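Side-chain contacts in glycosyl hydrolase family 88 (Pedobacter heparinus, PDB 3WIW), which hydrolyses unsaturated glucuronyl saccharides derived from heparin, probably releasing the unsaturated uronic acid from their non-reducing end: residues Tyr137-Pro140 with Leu141-Ala145; Phe119-Tyr122 with Cys123-Asn127; Val203-Met206 with Lys207-Arg211. All blocks are in the same frame, centred on the assembly; numbering follows the deposited sequence. Where two conformers were deposited one is given.

In the fold
Contact 2 lies within one helix of the alpha6/alpha6-barrel, contact 1 at the start of one and contact 3 at the end of one, at different depths. Contact 2, on helix 117-132, is buried beside the predicted nucleophile Asp116. Its chemistry is a hydroxyl turned back to the main chain, pi-type backbone bonds and close packing of aromatic and aliphatic groups. Contact 1, on the next helix, 138-150, touches it through Pro140, Leu141 and Tyr125, yet its other side reaches solvent and carries a salt bridge and a water. Contact 3, like contact 1, is partly buried. There helix 192-208 runs out, and threonine methyls, an amide, an imidazole and a phenyl ring meet without any salt bridge.

Contact 1: Tyr137-Pro140 with Leu141-Ala145; sequences YLKP and LENGA
Lys139 and Glu142, one helical turn apart, form a salt bridge in which NZ of the lysine lies 3.1 Å from OE1 of the glutamate. The ammonium approaches from above the carboxylate, 63° out of its plane. Lys139 reaches this place because its chain, after leaving with CG anti to the backbone N, bends at chi2 (61°) and then runs straight, which lays CD 3.5 Å from Glu142 OE1. The Glu142 side chain is extended, so the two chains meet at a slant. The carboxylate stands in an early turn of the helix, where the helix dipole would probably favour its negative charge as well.

The same ammonium donates to a water 3.0 Å from NZ, and this water donates in turn to Asn143 OD1. CE of Lys139 also passes 3.7 Å from that amide oxygen. The other end of the amide is held by Gln109, whose OE1 accepts from Asn143 ND2, so both ends of the group have partners.

The backbone of the same turns is joined by i to i+4 bonds: Glu142 N to Leu138 O, Asn143 N to Lys139 O at 2.9 Å and nearly straight (171°), and Gly144 N to Pro140 O.

With CG anti to its carbonyl carbon, Leu141 packs its branch against the backbone of the preceding turn, CG lying 3.4 Å from Tyr137 O. Its apolar packing is on Trp184 of helix 175-188, while Pro140 rests on Tyr125 of helix 117-132.

This is an ordinary first turn of an amphipathic helix, with Pro140 in the opening turn and the Lys139-Glu142 pair on the exposed side, here built into the alpha6/alpha6-barrel with its apolar side facing helices 117-132 and 175-188.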
# COMPACT_ATOMS: atom_id res chain seq x y z
N TYR A 137 11.55 15.76 -10.72
CA TYR A 137 10.86 14.50 -10.50
C TYR A 137 10.03 14.03 -11.69
O TYR A 137 9.57 12.88 -11.71
CB TYR A 137 9.98 14.60 -9.26
CG TYR A 137 10.76 14.93 -7.99
CD1 TYR A 137 11.71 14.04 -7.47
CD2 TYR A 137 10.54 16.15 -7.31
CE1 TYR A 137 12.45 14.36 -6.32
CE2 TYR A 137 11.27 16.47 -6.15
CZ TYR A 137 12.21 15.56 -5.66
OH TYR A 137 12.93 15.84 -4.52
N LEU A 138 9.83 14.88 -12.69
CA LEU A 138 8.78 14.63 -13.66
C LEU A 138 9.15 13.63 -14.76
O LEU A 138 8.37 12.72 -15.06
CB LEU A 138 8.29 15.95 -14.25
CG LEU A 138 6.99 15.84 -15.05
CD1 LEU A 138 5.85 15.34 -14.17
CD2 LEU A 138 6.64 17.17 -15.66
N LYS A 139 10.32 13.78 -15.38
CA LYS A 139 10.67 12.86 -16.45
C LYS A 139 10.75 11.38 -15.99
O LYS A 139 10.27 10.50 -16.70
CB LYS A 139 11.94 13.29 -17.21
CG LYS A 139 12.18 12.51 -18.51
CD LYS A 139 11.02 12.72 -19.49
CE LYS A 139 11.26 12.06 -20.83
NZ LYS A 139 10.21 12.48 -21.81
N PRO A 140 11.36 11.10 -14.82
CA PRO A 140 11.35 9.71 -14.37
C PRO A 140 9.92 9.18 -14.19
O PRO A 140 9.64 8.03 -14.52
CB PRO A 140 12.12 9.79 -13.04
CG PRO A 140 13.09 10.92 -13.26
CD PRO A 140 12.25 11.93 -13.97
N LEU A 141 9.01 10.02 -13.71
CA LEU A 141 7.61 9.62 -13.61
C LEU A 141 7.00 9.31 -14.98
O LEU A 141 6.25 8.34 -15.12
CB LEU A 141 6.78 10.66 -12.88
CG LEU A 141 6.99 10.70 -11.37
CD1 LEU A 141 6.38 11.98 -10.80
CD2 LEU A 141 6.35 9.47 -10.69
N GLU A 142 7.29 10.15 -15.97
CA GLU A 142 6.74 9.91 -17.29
C GLU A 142 7.29 8.63 -17.89
O GLU A 142 6.53 7.83 -18.44
CB GLU A 142 7.05 11.10 -18.18
CG GLU A 142 6.34 11.05 -19.52
CD GLU A 142 6.68 12.22 -20.43
OE1 GLU A 142 7.63 12.96 -20.12
OE2 GLU A 142 5.98 12.39 -21.45
N ASN A 143 8.60 8.41 -17.77
CA ASN A 143 9.20 7.19 -18.31
C ASN A 143 8.63 5.95 -17.61
O ASN A 143 8.32 4.95 -18.27
CB ASN A 143 10.72 7.21 -18.20
CG ASN A 143 11.36 8.13 -19.21
OD1 ASN A 143 10.78 8.42 -20.26
ND2 ASN A 143 12.55 8.62 -18.88
N GLY A 144 8.50 5.99 -16.28
CA GLY A 144 7.96 4.87 -15.53
C GLY A 144 6.54 4.55 -15.95
O GLY A 144 6.16 3.38 -16.05
N ALA A 145 5.74 5.59 -16.16
CA ALA A 145 4.35 5.34 -16.52
C ALA A 145 4.22 4.64 -17.87
O ALA A 145 3.37 3.77 -18.03
CB ALA A 145 3.54 6.63 -16.48
O HOH W 1 8.96 9.85 -21.22

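Contact 2: Phe119-Tyr122 with Cys123-Asn127; sequences FMLY and CSYGN
Ser124 turns its hydroxyl back along the helix to Met120, OG donating to the carbonyl O at 2.7 Å, in the carbonyl plane and on a lone pair. OG is placed there by a chi1 of 56°, between the backbone N and the carbonyl carbon. With alanine in place of Ser124, Met120 O would probably lose this short bond, in a turn where the backbone is already irregular.

That irregularity is a pi-type widening. Leu121 O accepts from Gly126 N at 3.0 Å, five residues on, and weakly from Ser124 N; Tyr122 O likewise takes a weak bond from Asn127 N. The amide of Asn127 reaches back too, ND2 donating to Cys123 O at 2.9 Å, while its OD1 accepts from Arg130 NH2.

Three further contacts are of packing type. Leu121 CD2 lies 3.7 Å from Tyr125 CD1, Gly126 CA sits 3.8 Å from Tyr122 CD1, and Cys123 SG rests 3.3 Å from Phe119 O.

Around this turn, Phe119 meets Trp250, a predicted substrate-binding residue, and the rings of Tyr122 and Tyr181 of helix 175-188 meet with their planes about 20° apart. Cys123 packs on Phe77 of helix 77-89 and on Tyr379 of helix 375-392, whose hydroxyl also bonds Asn127 ND2.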
# COMPACT_ATOMS: atom_id res chain seq x y z
N PHE A 119 4.24 1.25 -6.64
CA PHE A 119 4.83 1.24 -5.31
C PHE A 119 6.24 1.86 -5.33
O PHE A 119 6.63 2.56 -4.39
CB PHE A 119 4.96 -0.19 -4.81
CG PHE A 119 3.65 -0.87 -4.46
CD1 PHE A 119 2.73 -0.30 -3.58
CD2 PHE A 119 3.38 -2.13 -4.97
CE1 PHE A 119 1.56 -1.02 -3.20
CE2 PHE A 119 2.23 -2.84 -4.62
CZ PHE A 119 1.33 -2.28 -3.73
N MET A 120 7.01 1.58 -6.38
CA MET A 120 8.43 1.96 -6.40
C MET A 120 8.66 3.42 -6.77
O MET A 120 9.39 4.11 -6.06
CB MET A 120 9.19 1.05 -7.37
CG MET A 120 9.15 -0.42 -6.92
SD MET A 120 9.58 -1.60 -8.23
CE MET A 120 11.33 -1.43 -8.19
N LEU A 121 8.08 3.86 -7.88
CA LEU A 121 8.22 5.25 -8.35
C LEU A 121 7.11 6.16 -7.88
O LEU A 121 7.36 7.30 -7.53
CB LEU A 121 8.27 5.31 -9.87
CG LEU A 121 9.57 4.87 -10.50
CD1 LEU A 121 9.40 4.72 -12.01
CD2 LEU A 121 10.65 5.90 -10.24
N TYR A 122 5.86 5.71 -7.92
CA TYR A 122 4.81 6.65 -7.56
C TYR A 122 4.81 6.98 -6.05
O TYR A 122 4.55 8.12 -5.66
CB TYR A 122 3.44 6.18 -8.06
CG TYR A 122 2.41 7.29 -8.04
CD1 TYR A 122 2.54 8.40 -8.88
CD2 TYR A 122 1.31 7.23 -7.18
CE1 TYR A 122 1.60 9.43 -8.85
CE2 TYR A 122 0.36 8.25 -7.12
CZ TYR A 122 0.51 9.34 -8.00
OH TYR A 122 -0.42 10.38 -7.99
N CYS A 123 5.14 6.02 -5.17
CA CYS A 123 5.29 6.35 -3.75
C CYS A 123 6.46 7.27 -3.45
O CYS A 123 6.44 7.96 -2.44
CB CYS A 123 5.42 5.08 -2.89
SG CYS A 123 3.98 3.98 -2.95
N SER A 124 7.47 7.27 -4.32
CA SER A 124 8.66 8.06 -4.05
C SER A 124 8.62 9.35 -4.85
O SER A 124 8.25 10.41 -4.33
CB SER A 124 9.92 7.21 -4.32
OG SER A 124 9.92 6.71 -5.64
N TYR A 125 8.95 9.25 -6.14
CA TYR A 125 8.88 10.38 -7.07
C TYR A 125 7.48 10.98 -7.14
O TYR A 125 7.34 12.20 -7.27
CB TYR A 125 9.29 9.97 -8.49
CG TYR A 125 10.78 9.91 -8.70
CD1 TYR A 125 11.53 8.84 -8.23
CD2 TYR A 125 11.45 10.94 -9.36
CE1 TYR A 125 12.90 8.79 -8.42
CE2 TYR A 125 12.82 10.90 -9.54
CZ TYR A 125 13.54 9.82 -9.09
OH TYR A 125 14.91 9.78 -9.28
N GLY A 126 6.43 10.15 -7.08
CA GLY A 126 5.07 10.69 -7.20
C GLY A 126 4.74 11.64 -6.06
O GLY A 126 4.26 12.77 -6.28
N ASN A 127 5.01 11.19 -4.84
CA ASN A 127 4.84 12.05 -3.68
C ASN A 127 5.74 13.28 -3.75
O ASN A 127 5.31 14.39 -3.42
CB ASN A 127 5.07 11.27 -2.39
CG ASN A 127 3.84 10.52 -1.96
OD1 ASN A 127 2.73 11.08 -1.94
ND2 ASN A 127 3.99 9.23 -1.67

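Contact 3: Val203-Met206 with Lys207-Arg211; sequences VTTM and KNHFR
The methyl of Thr205 approaches the imidazole of His209 obliquely, CG2 lying 3.6 Å from ND1. Threonine directs CG2 anti to its backbone N (the hydroxyl at chi1 -65°), which sends the methyl onward to the next turn and keeps OG1 beside the amide. A water joins the two polar ends: it donates to Thr205 OG1 at 3.0 Å and stands 2.8 Å from His209 ND1, at the edge of the ring and in its plane.

One residue earlier, the same relation recurs between Thr204 and Asn208. The methyl CG2 of Thr204 comes within 3.6 Å of Asn208 ND2, the two side chains passing at a slant. The amide's polar partner is the hydroxyl of Tyr222, on strand 219-222, and the other ring nitrogen of His209, NE2, is bonded to His218 O, which together with the water probably limits rotation of the imidazole. Thr204 OG1 bonds Gly157 O, with Thr200 O as a second acceptor near the same hydroxyl, so that the hydrogen is probably shared or alternates, and Thr205 OG1 turns back to His201 O, four residues earlier, a habit of threonine within helices. This is the last stretch of helix 192-208 in the alpha6/alpha6-barrel, with backbone bonds from Lys207 N to Val203 O, from Asn208 N to Thr204 O and from His209 N to Thr205 O (2.9 Å).

Beyond His209 the backbone straightens, and Phe210 turns its ring back against the final turn. Thr205 O meets that ring at the edge and in its plane, 3.4 Å from CD1, while Met206 O lies obliquely 3.5 Å from the same atom. The phenyl ring also makes an edge-to-face contact with His270 and packs on Ile274, both on helix 265-279.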
# COMPACT_ATOMS: atom_id res chain seq x y z
N VAL A 203 -11.81 -2.85 -13.57
CA VAL A 203 -13.06 -3.52 -13.93
C VAL A 203 -12.86 -5.03 -14.09
O VAL A 203 -13.62 -5.84 -13.52
CB VAL A 203 -13.70 -2.89 -15.19
CG1 VAL A 203 -14.90 -3.70 -15.63
CG2 VAL A 203 -14.11 -1.44 -14.90
N THR A 204 -11.82 -5.43 -14.82
CA THR A 204 -11.53 -6.85 -15.02
C THR A 204 -11.29 -7.54 -13.66
O THR A 204 -11.80 -8.64 -13.40
CB THR A 204 -10.27 -6.97 -15.88
OG1 THR A 204 -10.50 -6.29 -17.13
CG2 THR A 204 -9.88 -8.43 -16.13
N THR A 205 -10.53 -6.90 -12.78
CA THR A 205 -10.21 -7.45 -11.48
C THR A 205 -11.45 -7.53 -10.61
O THR A 205 -11.60 -8.47 -9.81
CB THR A 205 -9.11 -6.58 -10.84
OG1 THR A 205 -7.92 -6.70 -11.65
CG2 THR A 205 -8.81 -7.05 -9.42
N MET A 206 -12.35 -6.58 -10.79
CA MET A 206 -13.56 -6.54 -9.99
C MET A 206 -14.41 -7.78 -10.26
O MET A 206 -15.02 -8.35 -9.34
CB MET A 206 -14.31 -5.24 -10.29
CG MET A 206 -15.41 -4.91 -9.33
SD MET A 206 -16.06 -3.24 -9.46
CE MET A 206 -17.76 -3.65 -9.24
N LYS A 207 -14.44 -8.20 -11.52
CA LYS A 207 -15.12 -9.42 -11.91
C LYS A 207 -14.37 -10.68 -11.42
O LYS A 207 -14.93 -11.53 -10.72
CB LYS A 207 -15.28 -9.47 -13.42
CG LYS A 207 -15.96 -10.72 -13.90
CD LYS A 207 -16.06 -10.74 -15.42
CE LYS A 207 -16.75 -12.01 -15.89
NZ LYS A 207 -16.74 -12.14 -17.37
N ASN A 208 -13.09 -10.80 -11.74
CA ASN A 208 -12.42 -12.09 -11.65
C ASN A 208 -11.72 -12.38 -10.33
O ASN A 208 -11.56 -13.54 -9.96
CB ASN A 208 -11.46 -12.26 -12.82
CG ASN A 208 -12.16 -12.20 -14.15
OD1 ASN A 208 -13.19 -12.87 -14.34
ND2 ASN A 208 -11.63 -11.41 -15.07
N HIS A 209 -11.27 -11.35 -9.63
CA HIS A 209 -10.52 -11.58 -8.40
C HIS A 209 -11.40 -11.80 -7.16
O HIS A 209 -10.88 -12.10 -6.10
CB HIS A 209 -9.55 -10.42 -8.10
CG HIS A 209 -8.13 -10.72 -8.46
ND1 HIS A 209 -7.60 -10.42 -9.70
CD2 HIS A 209 -7.11 -11.22 -7.72
CE1 HIS A 209 -6.32 -10.77 -9.71
NE2 HIS A 209 -6.00 -11.26 -8.53
N PHE A 210 -12.71 -11.64 -7.29
CA PHE A 210 -13.61 -11.66 -6.13
C PHE A 210 -14.54 -12.83 -6.11
O PHE A 210 -15.13 -13.17 -7.13
CB PHE A 210 -14.37 -10.33 -5.99
CG PHE A 210 -13.46 -9.20 -5.64
CD1 PHE A 210 -12.72 -8.53 -6.65
CD2 PHE A 210 -13.25 -8.86 -4.31
CE1 PHE A 210 -11.82 -7.53 -6.31
CE2 PHE A 210 -12.35 -7.86 -3.98
CZ PHE A 210 -11.64 -7.20 -4.96
N ARG A 211 -14.64 -13.45 -4.94
CA ARG A 211 -15.59 -14.53 -4.68
C ARG A 211 -16.95 -13.93 -4.37
O ARG A 211 -17.09 -12.72 -4.20
CB ARG A 211 -15.10 -15.37 -3.50
CG ARG A 211 -13.70 -15.91 -3.71
CD ARG A 211 -13.31 -16.94 -2.64
NE ARG A 211 -11.89 -17.30 -2.73
CZ ARG A 211 -10.90 -16.65 -2.12
NH1 ARG A 211 -9.66 -17.05 -2.27
NH2 ARG A 211 -11.16 -15.61 -1.34
O HOH W 2 -7.67 -9.58 -12.39